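Local coordinates for pancreatic lipase related protein 2 (Equus caballus, PDB 1W52) that probably hydrolyses the fatty acyl esters of galactolipids and triacylglycerols, releasing free fatty acids, at residues S339-V344 / D388-F393; R343-L348 / R421-S426; T37-Y42 / I104-S109. All coordinates share one frame; numbering follows the deposited sequence.

From the N terminus, interaction 3 comes first: strand 38-43 meets strand 102-107, closing a loop of 61 residues within the lipase domain. Interactions 1 and 2 follow in the C-terminal PLAT domain and open from one continuous run, sharing Arg343 and Val344. Residues 339-344 find their partner 388-393 after 43 intervening residues, while 343-348 reach on to 421-426, so the two loops overlap and cross, neither enclosing the other. Their centres lie about 13 Å apart, and the side chain of Tyr342 packs on Gln425 and Ser426 where they touch. Interaction 3 stands on the other side of the chain's centre, its own centre about 38 Å from that of interaction 1.

Interaction 1. Residues S339-V344 / D388-F393; sequences SWRYRV and DVDVNF
An antiparallel beta pairing joins strands 340-344 and 387-391 in the C-terminal PLAT domain, with Trp340, Arg341 and Tyr342 opposite Val391, Asp390 and Val389. The outer two are hydrogen-bonded pairs: Trp340 N reaches Val391 O at 3.0 Å and Tyr342 N reaches Val389 O at 3.1 Å, each answered by a bond in return. Arg341 with Asp390, between them, is a non-hydrogen-bonded pair joined by charge instead.

One face carries the ions. Arg343 NE gives Asp388 OD1 a fairly straight bond (2.9 Å, 159°), on the syn lone pair and in the guanidinium plane. The Arg341 chain, extended from a CG anti to N (chi1 -170°), brings NH1 to Asp390 OD1, which sits 2.6 Å away at the guanidinium edge near its plane; this salt bridge is bent and weak as a hydrogen bond. Asp388 CB lies over one face of the same guanidinium, whose NH2 also bonds weakly to Phe293 O.

On the other face, branched Val391 suits a strand and sets CG2 3.3 Å from Tyr342 CD1, meeting the ring obliquely. Paired strands with one charged and one largely apolar face fit the beta-sandwich of PLAT domains.

Interaction 2. Residues R343-L348 / R421-S426; sequences RVSITL and RITVQS
Ile346 and Ile422 lie side by side and point the same way, CG1 against CG1 at 3.5 Å, with the CD1 methyl of Ile346 3.9 Å from Ile422 CG1. Both put CG1 anti to the carbonyl carbon (chi1 -81° and -57°), which lays the two long branches alongside each other. Their branching at CB suits extended backbone and gives a broad apolar surface. Val344 and Val424 continue this side more loosely, CG2 to CG2 at 4.2 Å. An alanine in place of Ile422 would probably strip Ile346 CG1 of the branch it packs along and open a gap against Phe435.

The opposite side is more polar: Ser345 OG rests 3.4 Å from Thr423 CB. Here too the aliphatic part of Arg343 runs beside the extended Gln425, with Arg343 CB 4.0 Å from Gln425 CB. Small hydroxyl residues and long polar chains suit this more solvent-accessible side. The charged end of Arg343 is held by Asp388, and Thr347 OG1 bonds to Ser383 O.

Between these two layers of side chains, the antiparallel backbones set the spacing. Ser345 N donates to Thr423 O at 2.7 Å, Thr347 N to Arg421 O at 3.1 Å, and Arg343 N to Gln425 O in a more bent bond. Across this contact the bonds run one way, from 343-348 to 421-426, and only a loosely sheet-like pairing results.

On its other edge, 343-348 bonds to Leu387 of strand 387-391 through Val344 and to Tyr385 through Ile346, while Ile422 and Val424 pack on Phe435 of strand 435-436.

Interaction 3. Residues T37-Y42 / I104-S109; sequences TRFLLY and ISVDWS
Phe39, Leu41, Ile104 and Val106 form the apolar centre of an antiparallel pairing, strand 38-43 against strand 102-107, in the central sheet of the alpha/beta-hydrolase fold. Phe39 lies alongside Val106, whose CG2 comes to the ring edge, 4.0 Å from Phe39 CD1. Ile104 CG2 lies near the ring plane, 3.8 Å from Phe39 CB. Leu41 turns CG anti to its own N (chi1 -171°), a rotation that carries CD1 over to Ile104 CG1 at 3.6 Å. Such bulky apolar residues suit a buried face: Phe39 packs on Thr130 and Leu133 of helix 116-141, and Ile104 on Phe74 of the next strand. Just past the strand end, Trp108 touches Ile123 of helix 116-141 and stacks on His77, its side chain about 8 Å from that of Ser154, the predicted nucleophile.

Along the backbones, Leu40 and Ser105 bond both ways, each N to the other's O at 3.0 Å, and Asp107 N donates to Arg38 O.

The reverse face is more polar. Small Ser105 fits beside Pro88 of helix 87-96. Arg38 has one guanidinium face against Leu40 CD2, 3.8 Å above its plane near the rim, and its NH2 forms a salt bridge with Glu84.

Asp107 closes the strand: OD2 accepts from Gly83 N, and Ser109 OG donates to OD1 at 3.0 Å, on the syn side and 20° out of the carboxylate plane.

Interaction 1. Residues S339-V344 / D388-F393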
loop_
_atom_site.group_PDB
_atom_site.type_symbol
_atom_site.label_atom_id
_atom_site.label_comp_id
_atom_site.label_asym_id
_atom_site.label_seq_id
_atom_site.Cartn_x
_atom_site.Cartn_y
_atom_site.Cartn_z
ATOM N N SER A 339 -7.582 9.093 -2.394
ATOM C CA SER A 339 -8.812 9.508 -1.777
ATOM C C SER A 339 -8.455 10.330 -0.558
ATOM O O SER A 339 -7.450 10.094 0.117
ATOM C CB SER A 339 -9.657 8.317 -1.353
ATOM O OG SER A 339 -10.301 8.549 -0.082
ATOM N N TRP A 340 -9.287 11.298 -0.261
ATOM C CA TRP A 340 -9.086 12.060 0.923
ATOM C C TRP A 340 -10.271 11.879 1.815
ATOM O O TRP A 340 -11.374 11.658 1.358
ATOM C CB TRP A 340 -8.932 13.487 0.522
ATOM C CG TRP A 340 -7.570 13.759 0.063
ATOM C CD1 TRP A 340 -6.566 14.193 0.827
ATOM C CD2 TRP A 340 -7.038 13.608 -1.265
ATOM N NE1 TRP A 340 -5.427 14.337 0.073
ATOM C CE2 TRP A 340 -5.694 14.000 -1.221
ATOM C CE3 TRP A 340 -7.556 13.179 -2.476
ATOM C CZ2 TRP A 340 -4.847 13.997 -2.346
ATOM C CZ3 TRP A 340 -6.688 13.185 -3.646
ATOM C CH2 TRP A 340 -5.365 13.596 -3.551
ATOM N N ARG A 341 -10.065 11.983 3.101
ATOM C CA ARG A 341 -11.122 11.652 4.000
ATOM C C ARG A 341 -11.621 12.900 4.673
ATOM O O ARG A 341 -10.838 13.748 5.109
ATOM C CB ARG A 341 -10.629 10.695 5.038
ATOM C CG ARG A 341 -11.707 10.136 5.856
ATOM C CD ARG A 341 -11.185 9.064 6.751
ATOM N NE ARG A 341 -12.180 8.221 7.412
ATOM C CZ ARG A 341 -12.920 7.319 6.790
ATOM N NH1 ARG A 341 -12.822 7.166 5.447
ATOM N NH2 ARG A 341 -13.757 6.555 7.523
ATOM N N TYR A 342 -12.940 12.991 4.771
ATOM C CA TYR A 342 -13.621 14.111 5.382
ATOM C C TYR A 342 -14.636 13.568 6.354
ATOM O O TYR A 342 -15.157 12.495 6.133
ATOM C CB TYR A 342 -14.280 14.909 4.279
ATOM C CG TYR A 342 -13.275 15.526 3.313
ATOM C CD1 TYR A 342 -12.945 14.875 2.155
ATOM C CD2 TYR A 342 -12.661 16.779 3.567
ATOM C CE1 TYR A 342 -12.031 15.427 1.239
ATOM C CE2 TYR A 342 -11.736 17.343 2.654
ATOM C CZ TYR A 342 -11.427 16.655 1.476
ATOM O OH TYR A 342 -10.528 17.131 0.516
ATOM N N ARG A 343 -14.882 14.248 7.465
ATOM C CA ARG A 343 -16.070 13.925 8.290
ATOM C C ARG A 343 -17.267 14.846 7.982
ATOM O O ARG A 343 -17.079 16.042 7.702
ATOM C CB ARG A 343 -15.779 14.039 9.758
ATOM C CG ARG A 343 -16.980 13.736 10.565
ATOM C CD ARG A 343 -16.663 13.543 12.011
ATOM N NE ARG A 343 -15.790 12.401 12.211
ATOM C CZ ARG A 343 -15.333 11.983 13.383
ATOM N NH1 ARG A 343 -15.642 12.607 14.520
ATOM N NH2 ARG A 343 -14.559 10.915 13.424
ATOM N N VAL A 344 -18.480 14.282 8.038
ATOM C CA VAL A 344 -19.717 15.012 7.695
ATOM C C VAL A 344 -20.823 14.754 8.710
ATOM O O VAL A 344 -21.405 13.668 8.766
ATOM C CB VAL A 344 -20.242 14.698 6.294
ATOM C CG1 VAL A 344 -21.615 15.165 6.187
ATOM C CG2 VAL A 344 -19.408 15.392 5.206
ATOM N N ASP A 388 -18.073 9.570 8.125
ATOM C CA ASP A 388 -16.811 9.831 7.453
ATOM C C ASP A 388 -16.884 9.352 6.032
ATOM O O ASP A 388 -17.512 8.362 5.775
ATOM C CB ASP A 388 -15.703 9.153 8.242
ATOM C CG ASP A 388 -15.529 9.793 9.617
ATOM O OD1 ASP A 388 -15.639 11.043 9.642
ATOM O OD2 ASP A 388 -15.315 9.191 10.703
ATOM N N VAL A 389 -16.297 10.070 5.098
ATOM C CA VAL A 389 -16.449 9.704 3.701
ATOM C C VAL A 389 -15.155 9.900 2.893
ATOM O O VAL A 389 -14.258 10.552 3.355
ATOM C CB VAL A 389 -17.638 10.466 3.031
ATOM C CG1 VAL A 389 -18.901 10.355 3.872
ATOM C CG2 VAL A 389 -17.286 11.937 2.713
ATOM N N ASP A 390 -15.062 9.344 1.684
ATOM C CA ASP A 390 -13.786 9.288 0.984
ATOM C C ASP A 390 -13.889 10.000 -0.351
ATOM O O ASP A 390 -14.703 9.632 -1.191
ATOM C CB ASP A 390 -13.341 7.836 0.820
ATOM C CG ASP A 390 -13.126 7.149 2.164
ATOM O OD1 ASP A 390 -12.293 7.640 2.936
ATOM O OD2 ASP A 390 -13.740 6.133 2.557
ATOM N N VAL A 391 -13.075 11.034 -0.549
ATOM C CA VAL A 391 -13.187 11.861 -1.746
ATOM C C VAL A 391 -12.110 11.491 -2.758
ATOM O O VAL A 391 -10.994 11.946 -2.667
ATOM C CB VAL A 391 -13.209 13.426 -1.424
ATOM C CG1 VAL A 391 -13.236 14.264 -2.703
ATOM C CG2 VAL A 391 -14.441 13.810 -0.554
ATOM N N ASN A 392 -12.495 10.711 -3.755
ATOM C CA ASN A 392 -11.568 10.146 -4.709
ATOM C C ASN A 392 -10.799 11.180 -5.476
ATOM O O ASN A 392 -10.201 10.864 -6.488
ATOM C CB ASN A 392 -12.311 9.259 -5.712
ATOM C CG ASN A 392 -13.182 8.212 -5.032
ATOM O OD1 ASN A 392 -12.686 7.349 -4.293
ATOM N ND2 ASN A 392 -14.499 8.305 -5.257
ATOM N N PHE A 393 -10.834 12.422 -5.032
ATOM C CA PHE A 393 -10.051 13.469 -5.674
ATOM C C PHE A 393 -9.828 14.683 -4.808
ATOM O O PHE A 393 -10.410 14.867 -3.734
ATOM C CB PHE A 393 -10.692 13.920 -6.991
ATOM C CG PHE A 393 -11.884 14.828 -6.808
ATOM C CD1 PHE A 393 -11.950 16.047 -7.480
ATOM C CD2 PHE A 393 -12.952 14.452 -5.976
ATOM C CE1 PHE A 393 -13.047 16.872 -7.323
ATOM C CE2 PHE A 393 -14.045 15.265 -5.810
ATOM C CZ PHE A 393 -14.105 16.476 -6.485
#

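Interaction 2. Residues R343-L348 / R421-S426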
loop_
_atom_site.group_PDB
_atom_site.type_symbol
_atom_site.label_atom_id
_atom_site.label_comp_id
_atom_site.label_asym_id
_atom_site.label_seq_id
_atom_site.Cartn_x
_atom_site.Cartn_y
_atom_site.Cartn_z
ATOM N N ARG A 343 -14.882 14.248 7.465
ATOM C CA ARG A 343 -16.070 13.925 8.290
ATOM C C ARG A 343 -17.267 14.846 7.982
ATOM O O ARG A 343 -17.079 16.042 7.702
ATOM C CB ARG A 343 -15.779 14.039 9.758
ATOM C CG ARG A 343 -16.980 13.736 10.565
ATOM C CD ARG A 343 -16.663 13.543 12.011
ATOM N NE ARG A 343 -15.790 12.401 12.211
ATOM C CZ ARG A 343 -15.333 11.983 13.383
ATOM N NH1 ARG A 343 -15.642 12.607 14.520
ATOM N NH2 ARG A 343 -14.559 10.915 13.424
ATOM N N VAL A 344 -18.480 14.282 8.038
ATOM C CA VAL A 344 -19.717 15.012 7.695
ATOM C C VAL A 344 -20.823 14.754 8.710
ATOM O O VAL A 344 -21.405 13.668 8.766
ATOM C CB VAL A 344 -20.242 14.698 6.294
ATOM C CG1 VAL A 344 -21.615 15.165 6.187
ATOM C CG2 VAL A 344 -19.408 15.392 5.206
ATOM N N SER A 345 -21.091 15.783 9.512
ATOM C CA SER A 345 -22.201 15.773 10.450
ATOM C C SER A 345 -23.390 16.479 9.847
ATOM O O SER A 345 -23.227 17.399 9.026
ATOM C CB SER A 345 -21.834 16.459 11.763
ATOM O OG SER A 345 -20.507 16.136 12.154
ATOM N N ILE A 346 -24.573 16.007 10.260
ATOM C CA ILE A 346 -25.862 16.630 9.964
ATOM C C ILE A 346 -26.788 16.418 11.180
ATOM O O ILE A 346 -27.088 15.288 11.543
ATOM C CB ILE A 346 -26.451 16.085 8.619
ATOM C CG1 ILE A 346 -25.790 16.831 7.436
ATOM C CG2 ILE A 346 -27.950 16.261 8.580
ATOM C CD1 ILE A 346 -26.155 16.402 5.998
ATOM N N THR A 347 -27.150 17.528 11.831
ATOM C CA THR A 347 -28.177 17.581 12.876
ATOM C C THR A 347 -29.486 18.020 12.240
ATOM O O THR A 347 -29.518 18.979 11.455
ATOM C CB THR A 347 -27.788 18.592 13.993
ATOM O OG1 THR A 347 -26.860 17.997 14.906
ATOM C CG2 THR A 347 -28.990 18.938 14.880
ATOM N N LEU A 348 -30.569 17.335 12.593
ATOM C CA LEU A 348 -31.835 17.536 11.894
ATOM C C LEU A 348 -32.627 18.710 12.445
ATOM O O LEU A 348 -32.196 19.391 13.377
ATOM C CB LEU A 348 -32.666 16.247 11.898
ATOM C CG LEU A 348 -32.151 15.193 10.907
ATOM C CD1 LEU A 348 -33.050 13.988 10.948
ATOM C CD2 LEU A 348 -32.033 15.714 9.454
ATOM N N ARG A 421 -27.752 22.296 11.010
ATOM C CA ARG A 421 -26.315 22.387 10.765
ATOM C C ARG A 421 -25.726 21.118 10.107
ATOM O O ARG A 421 -26.252 20.012 10.252
ATOM C CB ARG A 421 -25.582 22.801 12.065
ATOM C CG ARG A 421 -26.039 24.191 12.603
ATOM C CD ARG A 421 -25.372 24.695 13.883
ATOM N NE ARG A 421 -26.184 25.731 14.532
ATOM C CZ ARG A 421 -25.770 26.545 15.503
ATOM N NH1 ARG A 421 -24.530 26.476 15.974
ATOM N NH2 ARG A 421 -26.607 27.444 16.009
ATOM N N ILE A 422 -24.658 21.347 9.335
ATOM C CA ILE A 422 -23.865 20.325 8.640
ATOM C C ILE A 422 -22.357 20.550 8.913
ATOM O O ILE A 422 -21.633 21.100 8.067
ATOM C CB ILE A 422 -24.104 20.377 7.089
ATOM C CG1 ILE A 422 -25.585 20.219 6.744
ATOM C CG2 ILE A 422 -23.263 19.310 6.350
ATOM C CD1 ILE A 422 -25.865 20.288 5.242
ATOM N N THR A 423 -21.883 20.139 10.088
ATOM C CA THR A 423 -20.444 20.148 10.379
ATOM C C THR A 423 -19.680 19.363 9.287
ATOM O O THR A 423 -19.814 18.145 9.204
ATOM C CB THR A 423 -20.177 19.519 11.789
ATOM O OG1 THR A 423 -20.840 20.261 12.821
ATOM C CG2 THR A 423 -18.723 19.586 12.157
ATOM N N VAL A 424 -18.921 20.051 8.433
ATOM C CA VAL A 424 -17.949 19.371 7.555
ATOM C C VAL A 424 -16.626 19.171 8.351
ATOM O O VAL A 424 -16.546 19.587 9.520
ATOM C CB VAL A 424 -17.750 20.152 6.210
ATOM C CG1 VAL A 424 -16.266 20.293 5.805
ATOM C CG2 VAL A 424 -18.511 19.489 5.131
ATOM N N GLN A 425 -15.624 18.509 7.752
ATOM C CA GLN A 425 -14.258 18.451 8.323
ATOM C C GLN A 425 -13.210 17.745 7.440
ATOM O O GLN A 425 -13.536 16.811 6.725
ATOM C CB GLN A 425 -14.282 17.753 9.684
ATOM C CG GLN A 425 -12.981 17.852 10.420
ATOM C CD GLN A 425 -13.094 17.378 11.831
ATOM O OE1 GLN A 425 -12.107 17.365 12.549
ATOM N NE2 GLN A 425 -14.299 16.984 12.243
ATOM N N SER A 426 -11.954 18.184 7.522
ATOM C CA SER A 426 -10.849 17.488 6.856
ATOM C C SER A 426 -10.118 16.518 7.768
ATOM O O SER A 426 -10.164 16.632 8.992
ATOM C CB SER A 426 -9.828 18.441 6.284
ATOM O OG SER A 426 -8.942 17.708 5.474
#

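Interaction 3. Residues T37-Y42 / I104-S109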
loop_
_atom_site.group_PDB
_atom_site.type_symbol
_atom_site.label_atom_id
_atom_site.label_comp_id
_atom_site.label_asym_id
_atom_site.label_seq_id
_atom_site.Cartn_x
_atom_site.Cartn_y
_atom_site.Cartn_z
ATOM N N THR A 37 19.579 -13.861 -11.908
ATOM C CA THR A 37 19.304 -12.582 -11.222
ATOM C C THR A 37 20.001 -11.456 -11.954
ATOM O O THR A 37 21.176 -11.575 -12.300
ATOM C CB THR A 37 19.857 -12.593 -9.830
ATOM O OG1 THR A 37 19.392 -13.741 -9.150
ATOM C CG2 THR A 37 19.339 -11.435 -9.028
ATOM N N ARG A 38 19.334 -10.338 -12.141
ATOM C CA ARG A 38 19.916 -9.312 -12.982
ATOM C C ARG A 38 19.551 -7.943 -12.435
ATOM O O ARG A 38 18.381 -7.577 -12.424
ATOM C CB ARG A 38 19.408 -9.452 -14.422
ATOM C CG ARG A 38 20.035 -10.554 -15.268
ATOM C CD ARG A 38 20.005 -10.212 -16.763
ATOM N NE ARG A 38 18.818 -9.422 -17.087
ATOM C CZ ARG A 38 18.704 -8.569 -18.114
ATOM N NH1 ARG A 38 19.689 -8.374 -18.985
ATOM N NH2 ARG A 38 17.563 -7.913 -18.287
ATOM N N PHE A 39 20.560 -7.190 -12.007
ATOM C CA PHE A 39 20.384 -5.840 -11.463
ATOM C C PHE A 39 20.376 -4.775 -12.552
ATOM O O PHE A 39 21.327 -4.643 -13.285
ATOM C CB PHE A 39 21.526 -5.591 -10.522
ATOM C CG PHE A 39 21.583 -6.571 -9.393
ATOM C CD1 PHE A 39 20.631 -6.532 -8.416
ATOM C CD2 PHE A 39 22.598 -7.513 -9.313
ATOM C CE1 PHE A 39 20.670 -7.413 -7.373
ATOM C CE2 PHE A 39 22.675 -8.409 -8.241
ATOM C CZ PHE A 39 21.697 -8.366 -7.272
ATOM N N LEU A 40 19.284 -4.039 -12.696
ATOM C CA LEU A 40 19.160 -3.078 -13.799
ATOM C C LEU A 40 19.107 -1.671 -13.260
ATOM O O LEU A 40 18.231 -1.348 -12.445
ATOM C CB LEU A 40 17.912 -3.299 -14.600
ATOM C CG LEU A 40 17.546 -4.756 -14.817
ATOM C CD1 LEU A 40 16.391 -4.795 -15.733
ATOM C CD2 LEU A 40 18.708 -5.553 -15.395
ATOM N N LEU A 41 20.046 -0.834 -13.724
ATOM C CA LEU A 41 20.330 0.437 -13.041
ATOM C C LEU A 41 19.777 1.659 -13.764
ATOM O O LEU A 41 20.093 1.921 -14.907
ATOM C CB LEU A 41 21.828 0.609 -12.758
ATOM C CG LEU A 41 22.226 1.796 -11.859
ATOM C CD1 LEU A 41 21.197 2.186 -10.830
ATOM C CD2 LEU A 41 23.460 1.472 -11.098
ATOM N N TYR A 42 18.918 2.367 -13.061
ATOM C CA TYR A 42 18.311 3.562 -13.544
ATOM C C TYR A 42 18.736 4.671 -12.577
ATOM O O TYR A 42 18.788 4.471 -11.368
ATOM C CB TYR A 42 16.800 3.408 -13.537
ATOM C CG TYR A 42 16.203 2.451 -14.568
ATOM C CD1 TYR A 42 15.859 2.911 -15.829
ATOM C CD2 TYR A 42 15.900 1.100 -14.256
ATOM C CE1 TYR A 42 15.266 2.046 -16.783
ATOM C CE2 TYR A 42 15.309 0.227 -15.211
ATOM C CZ TYR A 42 14.995 0.710 -16.470
ATOM O OH TYR A 42 14.422 -0.084 -17.446
ATOM N N ILE A 104 17.477 0.638 -8.736
ATOM C CA ILE A 104 17.701 -0.661 -9.381
ATOM C C ILE A 104 16.476 -1.588 -9.275
ATOM O O ILE A 104 15.868 -1.741 -8.198
ATOM C CB ILE A 104 18.911 -1.420 -8.758
ATOM C CG1 ILE A 104 20.164 -0.537 -8.639
ATOM C CG2 ILE A 104 19.209 -2.683 -9.561
ATOM C CD1 ILE A 104 21.109 -1.016 -7.553
ATOM N N SER A 105 16.168 -2.220 -10.407
ATOM C CA SER A 105 15.099 -3.186 -10.542
ATOM C C SER A 105 15.783 -4.525 -10.552
ATOM O O SER A 105 16.682 -4.740 -11.343
ATOM C CB SER A 105 14.354 -2.933 -11.849
ATOM O OG SER A 105 13.506 -4.023 -12.193
ATOM N N VAL A 106 15.408 -5.395 -9.625
ATOM C CA VAL A 106 16.026 -6.710 -9.491
ATOM C C VAL A 106 15.211 -7.737 -10.290
ATOM O O VAL A 106 14.184 -8.220 -9.813
ATOM C CB VAL A 106 16.089 -7.137 -8.028
ATOM C CG1 VAL A 106 16.679 -8.554 -7.909
ATOM C CG2 VAL A 106 16.894 -6.135 -7.197
ATOM N N ASP A 107 15.651 -8.057 -11.503
ATOM C CA ASP A 107 14.926 -9.005 -12.334
ATOM C C ASP A 107 15.406 -10.415 -12.105
ATOM O O ASP A 107 16.535 -10.724 -12.415
ATOM C CB ASP A 107 15.108 -8.677 -13.805
ATOM C CG ASP A 107 14.523 -9.757 -14.724
ATOM O OD1 ASP A 107 15.111 -10.827 -14.798
ATOM O OD2 ASP A 107 13.500 -9.642 -15.413
ATOM N N TRP A 108 14.551 -11.284 -11.577
ATOM C CA TRP A 108 14.901 -12.704 -11.442
ATOM C C TRP A 108 13.843 -13.581 -12.057
ATOM O O TRP A 108 13.569 -14.667 -11.569
ATOM C CB TRP A 108 15.116 -13.089 -9.995
ATOM C CG TRP A 108 13.973 -12.846 -9.128
ATOM C CD1 TRP A 108 13.432 -11.649 -8.813
ATOM C CD2 TRP A 108 13.232 -13.826 -8.394
ATOM N NE1 TRP A 108 12.395 -11.812 -7.921
ATOM C CE2 TRP A 108 12.249 -13.140 -7.648
ATOM C CE3 TRP A 108 13.292 -15.217 -8.297
ATOM C CZ2 TRP A 108 11.348 -13.786 -6.816
ATOM C CZ3 TRP A 108 12.393 -15.859 -7.451
ATOM C CH2 TRP A 108 11.439 -15.139 -6.723
ATOM N N SER A 109 13.288 -13.090 -13.157
ATOM C CA SER A 109 12.123 -13.669 -13.803
ATOM C C SER A 109 12.191 -15.170 -13.979
ATOM O O SER A 109 11.309 -15.923 -13.523
ATOM C CB SER A 109 11.931 -13.025 -15.174
ATOM O OG SER A 109 13.166 -12.843 -15.827
#